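Local coordinates for protein nitrite transporter NirC (Salmonella enterica subsp. enterica serovar Typhimurium, PDB 4FC4) that forms a pentameric channel of the formate/nitrite transporter family that carries nitrite into and out of the cell across the cytoplasmic membrane, at residues Ile73-Phe86 with Asn161-Arg173. Residues are numbered along the deposited sequence; the frame is centred on the assembly and turned at random.
Sequences IIAGSELFTGHTMF and NWLVCLAIWMAIR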
loop_
_atom_site.group_PDB
_atom_site.type_symbol
_atom_site.label_atom_id
_atom_site.label_comp_id
_atom_site.label_asym_id
_atom_site.label_seq_id
_atom_site.Cartn_x
_atom_site.Cartn_y
_atom_site.Cartn_z
ATOM N N ILE B 73 4.873 16.729 -9.437
ATOM C CA ILE B 73 6.021 16.935 -8.534
ATOM C C ILE B 73 7.223 16.073 -8.921
ATOM O O ILE B 73 8.370 16.517 -8.907
ATOM C CB ILE B 73 5.644 16.683 -7.058
ATOM C CG1 ILE B 73 4.604 17.717 -6.549
ATOM C CG2 ILE B 73 6.879 16.662 -6.179
ATOM C CD1 ILE B 73 4.104 17.393 -5.146
ATOM N N ILE B 74 6.938 14.848 -9.323
ATOM C CA ILE B 74 7.948 13.833 -9.500
ATOM C C ILE B 74 8.432 13.835 -10.942
ATOM O O ILE B 74 9.607 13.752 -11.151
ATOM C CB ILE B 74 7.420 12.475 -9.110
ATOM C CG1 ILE B 74 6.873 12.582 -7.675
ATOM C CG2 ILE B 74 8.502 11.371 -9.291
ATOM C CD1 ILE B 74 7.934 12.436 -6.558
ATOM N N ALA B 75 7.550 13.963 -11.925
ATOM C CA ALA B 75 8.019 14.139 -13.300
ATOM C C ALA B 75 8.660 15.526 -13.472
ATOM O O ALA B 75 9.639 15.637 -14.199
ATOM C CB ALA B 75 6.905 13.911 -14.337
ATOM N N GLY B 76 8.095 16.566 -12.843
ATOM C CA GLY B 76 8.638 17.931 -12.945
ATOM C C GLY B 76 7.771 18.735 -13.868
ATOM O O GLY B 76 7.456 18.265 -14.969
ATOM N N SER B 77 7.296 19.897 -13.391
ATOM C CA SER B 77 6.462 20.860 -14.151
ATOM C C SER B 77 6.261 22.168 -13.335
ATOM O O SER B 77 6.769 22.294 -12.250
ATOM C CB SER B 77 5.124 20.211 -14.439
ATOM O OG SER B 77 4.484 19.923 -13.214
ATOM N N GLU B 78 5.496 23.129 -13.818
ATOM C CA GLU B 78 5.183 24.313 -12.968
ATOM C C GLU B 78 3.682 24.526 -12.744
ATOM O O GLU B 78 2.948 24.696 -13.690
ATOM C CB GLU B 78 5.858 25.582 -13.512
ATOM C CG GLU B 78 7.355 25.381 -13.702
ATOM C CD GLU B 78 8.178 25.323 -12.390
ATOM O OE1 GLU B 78 7.672 25.696 -11.293
ATOM O OE2 GLU B 78 9.392 24.974 -12.456
ATOM N N LEU B 79 3.245 24.487 -11.494
ATOM C CA LEU B 79 1.839 24.464 -11.136
ATOM C C LEU B 79 1.527 25.766 -10.447
ATOM O O LEU B 79 2.155 26.132 -9.464
ATOM C CB LEU B 79 1.544 23.277 -10.176
ATOM C CG LEU B 79 0.057 22.996 -9.844
ATOM C CD1 LEU B 79 -0.774 22.851 -11.124
ATOM C CD2 LEU B 79 -0.143 21.777 -8.883
ATOM N N PHE B 80 0.541 26.486 -10.968
ATOM C CA PHE B 80 0.260 27.802 -10.451
ATOM C C PHE B 80 -0.057 27.728 -8.952
ATOM O O PHE B 80 0.390 28.603 -8.195
ATOM C CB PHE B 80 -0.867 28.492 -11.241
ATOM C CG PHE B 80 -1.627 29.511 -10.430
ATOM C CD1 PHE B 80 -2.710 29.113 -9.625
ATOM C CD2 PHE B 80 -1.233 30.863 -10.429
ATOM C CE1 PHE B 80 -3.394 30.052 -8.853
ATOM C CE2 PHE B 80 -1.908 31.798 -9.646
ATOM C CZ PHE B 80 -2.991 31.400 -8.865
ATOM N N THR B 81 -0.799 26.698 -8.514
ATOM C CA THR B 81 -1.280 26.686 -7.122
ATOM C C THR B 81 -0.128 26.524 -6.155
ATOM O O THR B 81 -0.172 27.026 -5.052
ATOM C CB THR B 81 -2.385 25.633 -6.870
ATOM O OG1 THR B 81 -1.925 24.364 -7.339
ATOM C CG2 THR B 81 -3.679 26.028 -7.642
ATOM N N GLY B 82 0.936 25.855 -6.591
ATOM C CA GLY B 82 2.139 25.663 -5.759
ATOM C C GLY B 82 2.976 26.938 -5.803
ATOM O O GLY B 82 3.572 27.330 -4.795
ATOM N N HIS B 83 3.002 27.586 -6.969
ATOM C CA HIS B 83 3.649 28.873 -7.098
ATOM C C HIS B 83 3.146 29.877 -6.085
ATOM O O HIS B 83 3.948 30.706 -5.572
ATOM C CB HIS B 83 3.574 29.400 -8.543
ATOM C CG HIS B 83 4.535 28.724 -9.498
ATOM N ND1 HIS B 83 4.883 29.268 -10.670
ATOM C CD2 HIS B 83 5.219 27.495 -9.412
ATOM C CE1 HIS B 83 5.770 28.473 -11.319
ATOM N NE2 HIS B 83 5.983 27.377 -10.549
ATOM N N THR B 84 1.844 29.818 -5.742
ATOM C CA THR B 84 1.325 30.801 -4.761
ATOM C C THR B 84 2.108 30.756 -3.431
ATOM O O THR B 84 2.443 31.853 -2.867
ATOM C CB THR B 84 -0.184 30.692 -4.459
ATOM O OG1 THR B 84 -0.438 29.469 -3.798
ATOM C CG2 THR B 84 -1.036 30.821 -5.692
ATOM N N MET B 85 2.375 29.515 -2.944
ATOM C CA MET B 85 3.245 29.279 -1.762
ATOM C C MET B 85 4.725 29.590 -1.989
ATOM O O MET B 85 5.317 30.325 -1.191
ATOM C CB MET B 85 3.121 27.860 -1.216
ATOM C CG MET B 85 3.944 27.545 0.037
ATOM S SD MET B 85 3.614 25.813 0.541
ATOM C CE MET B 85 4.589 24.880 -0.634
ATOM N N PHE B 86 5.305 29.075 -3.075
ATOM C CA PHE B 86 6.752 29.139 -3.275
ATOM C C PHE B 86 7.188 30.599 -3.345
ATOM O O PHE B 86 8.158 31.061 -2.659
ATOM C CB PHE B 86 7.180 28.397 -4.576
ATOM C CG PHE B 86 7.149 26.875 -4.490
ATOM C CD1 PHE B 86 7.867 26.178 -3.504
ATOM C CD2 PHE B 86 6.415 26.120 -5.427
ATOM C CE1 PHE B 86 7.845 24.766 -3.451
ATOM C CE2 PHE B 86 6.385 24.717 -5.376
ATOM C CZ PHE B 86 7.086 24.041 -4.385
ATOM N N ASN B 161 -6.399 24.374 -1.655
ATOM C CA ASN B 161 -4.997 24.675 -1.847
ATOM C C ASN B 161 -4.184 24.594 -0.582
ATOM O O ASN B 161 -2.962 24.405 -0.608
ATOM C CB ASN B 161 -4.772 26.036 -2.536
ATOM C CG ASN B 161 -3.483 26.040 -3.346
ATOM O OD1 ASN B 161 -3.126 25.000 -3.820
ATOM N ND2 ASN B 161 -2.767 27.204 -3.479
ATOM N N TRP B 162 -4.861 24.754 0.531
ATOM C CA TRP B 162 -4.294 24.364 1.809
ATOM C C TRP B 162 -3.790 22.963 1.655
ATOM O O TRP B 162 -2.610 22.700 1.915
ATOM C CB TRP B 162 -5.358 24.427 2.914
ATOM C CG TRP B 162 -4.733 24.780 4.251
ATOM C CD1 TRP B 162 -3.377 24.789 4.567
ATOM C CD2 TRP B 162 -5.410 25.155 5.485
ATOM N NE1 TRP B 162 -3.172 25.146 5.861
ATOM C CE2 TRP B 162 -4.354 25.373 6.480
ATOM C CE3 TRP B 162 -6.736 25.370 5.847
ATOM C CZ2 TRP B 162 -4.642 25.809 7.802
ATOM C CZ3 TRP B 162 -7.024 25.779 7.179
ATOM C CH2 TRP B 162 -5.998 25.981 8.127
ATOM N N LEU B 163 -4.670 22.061 1.195
ATOM C CA LEU B 163 -4.368 20.654 1.189
ATOM C C LEU B 163 -3.301 20.351 0.116
ATOM O O LEU B 163 -2.364 19.612 0.364
ATOM C CB LEU B 163 -5.644 19.782 1.005
ATOM C CG LEU B 163 -6.324 19.506 2.342
ATOM C CD1 LEU B 163 -7.773 19.006 2.209
ATOM C CD2 LEU B 163 -5.463 18.534 3.173
ATOM N N VAL B 164 -3.445 20.927 -1.072
ATOM C CA VAL B 164 -2.482 20.682 -2.144
ATOM C C VAL B 164 -1.071 21.267 -1.799
ATOM O O VAL B 164 -0.052 20.558 -1.967
ATOM C CB VAL B 164 -3.018 21.188 -3.504
ATOM C CG1 VAL B 164 -1.993 20.912 -4.617
ATOM C CG2 VAL B 164 -4.369 20.557 -3.761
ATOM N N CYS B 165 -1.019 22.529 -1.331
ATOM C CA CYS B 165 0.217 23.045 -0.731
ATOM C C CYS B 165 0.731 22.232 0.455
ATOM O O CYS B 165 1.940 22.125 0.643
ATOM C CB CYS B 165 0.082 24.494 -0.340
ATOM S SG CYS B 165 0.089 25.516 -1.824
ATOM N N LEU B 166 -0.160 21.660 1.266
ATOM C CA LEU B 166 0.296 20.787 2.327
ATOM C C LEU B 166 1.020 19.551 1.749
ATOM O O LEU B 166 2.034 19.111 2.301
ATOM C CB LEU B 166 -0.848 20.395 3.273
ATOM C CG LEU B 166 -1.045 21.491 4.347
ATOM C CD1 LEU B 166 -2.471 21.492 4.922
ATOM C CD2 LEU B 166 0.011 21.414 5.447
ATOM N N ALA B 167 0.531 19.028 0.613
ATOM C CA ALA B 167 1.138 17.889 -0.038
ATOM C C ALA B 167 2.516 18.309 -0.560
ATOM O O ALA B 167 3.505 17.608 -0.387
ATOM C CB ALA B 167 0.238 17.406 -1.163
ATOM N N ILE B 168 2.599 19.498 -1.141
ATOM C CA ILE B 168 3.878 19.950 -1.693
ATOM C C ILE B 168 4.931 20.124 -0.615
ATOM O O ILE B 168 6.079 19.663 -0.752
ATOM C CB ILE B 168 3.688 21.248 -2.473
ATOM C CG1 ILE B 168 2.817 20.949 -3.720
ATOM C CG2 ILE B 168 5.038 21.804 -2.783
ATOM C CD1 ILE B 168 2.294 22.184 -4.396
ATOM N N TRP B 169 4.497 20.752 0.474
ATOM C CA TRP B 169 5.249 20.951 1.698
ATOM C C TRP B 169 5.761 19.649 2.260
ATOM O O TRP B 169 6.982 19.490 2.476
ATOM C CB TRP B 169 4.321 21.610 2.705
ATOM C CG TRP B 169 4.961 22.031 4.013
ATOM C CD1 TRP B 169 4.853 21.404 5.246
ATOM C CD2 TRP B 169 5.807 23.208 4.249
ATOM N NE1 TRP B 169 5.570 22.083 6.202
ATOM C CE2 TRP B 169 6.166 23.173 5.669
ATOM C CE3 TRP B 169 6.297 24.241 3.447
ATOM C CZ2 TRP B 169 6.986 24.139 6.245
ATOM C CZ3 TRP B 169 7.117 25.205 4.027
ATOM C CH2 TRP B 169 7.458 25.165 5.396
ATOM N N MET B 170 4.844 18.722 2.541
ATOM C CA MET B 170 5.237 17.428 3.125
ATOM C C MET B 170 6.178 16.641 2.215
ATOM O O MET B 170 7.070 15.957 2.681
ATOM C CB MET B 170 4.023 16.591 3.493
ATOM C CG MET B 170 3.159 17.138 4.619
ATOM S SD MET B 170 1.824 15.971 4.933
ATOM C CE MET B 170 2.654 14.858 6.012
ATOM N N ALA B 171 5.935 16.720 0.905
ATOM C CA ALA B 171 6.833 16.111 -0.091
ATOM C C ALA B 171 8.230 16.703 -0.002
ATOM O O ALA B 171 9.209 15.957 -0.004
ATOM C CB ALA B 171 6.272 16.260 -1.492
ATOM N N ILE B 172 8.334 18.028 0.162
ATOM C CA ILE B 172 9.660 18.629 0.313
ATOM C C ILE B 172 10.399 18.122 1.547
ATOM O O ILE B 172 11.627 17.976 1.511
ATOM C CB ILE B 172 9.623 20.153 0.283
ATOM C CG1 ILE B 172 9.388 20.619 -1.143
ATOM C CG2 ILE B 172 10.943 20.744 0.767
ATOM C CD1 ILE B 172 9.040 22.086 -1.231
ATOM N N ARG B 173 9.647 17.824 2.617
ATOM C CA ARG B 173 10.189 17.426 3.934
ATOM C C ARG B 173 10.453 15.922 4.122
ATOM O O ARG B 173 10.922 15.487 5.182
ATOM C CB ARG B 173 9.223 17.919 4.986
ATOM C CG ARG B 173 9.226 19.448 5.029
ATOM C CD ARG B 173 8.065 19.985 5.835
ATOM N NE ARG B 173 8.059 19.494 7.215
ATOM C CZ ARG B 173 8.788 20.018 8.197
ATOM N NH1 ARG B 173 9.573 21.031 7.929
ATOM N NH2 ARG B 173 8.729 19.523 9.441
#
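The backbone oxygen of T81 is gripped by two side-chain donors. N161 reaches across from helix 150-172, with ND2 3.0 Å from T81 O and a nearly straight N-H...O angle of 175°. The oxygen lies in the plane of the N161 amide. T84 OG1, one turn on in its own helix, donates to T81 O at 2.8 Å. The two donors approach from opposite faces of the carbonyl plane. A chi1 of 66° puts T84 OG1 between its backbone N and carbonyl carbon, within reach of the carbonyl one turn earlier. The other end of the N161 amide also packs on T81, with OD1 3.2 Å from T81 CB. N161 ND2 has a second acceptor, N233 O of helix 219-248, and T81 OG1 bonds to H197.

Beyond this polar end the contact is mainly apolar. I168 is a knob in a hole formed by I73, G82, M85 and F86. Its longer branch touches I73 CD1 with CG1 and lies 3.7 Å from G82 CA with CD1. Its CG2 methyl meets F86 CZ at 3.4 Å. The absence of a side chain at G82 lets I168 CD1 come up to the helix backbone. M85 runs out with CG anti to its backbone N (chi1 -178°), and this extended chain lays SD 3.9 Å from C165 CB. The bend at chi3 then turns CE to I168 CG2. I172 CD1 meets the edge of the F86 ring, 3.7 Å from CE1.

The contact joins both halves of a broken membrane helix, 67-75 through I73 and 80-93 through T81 to F86, to helix 150-172. It is largely buried within the subunit. Bonds to T81 O and N233 O fix the rotation of the N161 amide, and the buried T81 carbonyl is satisfied without a formal charge.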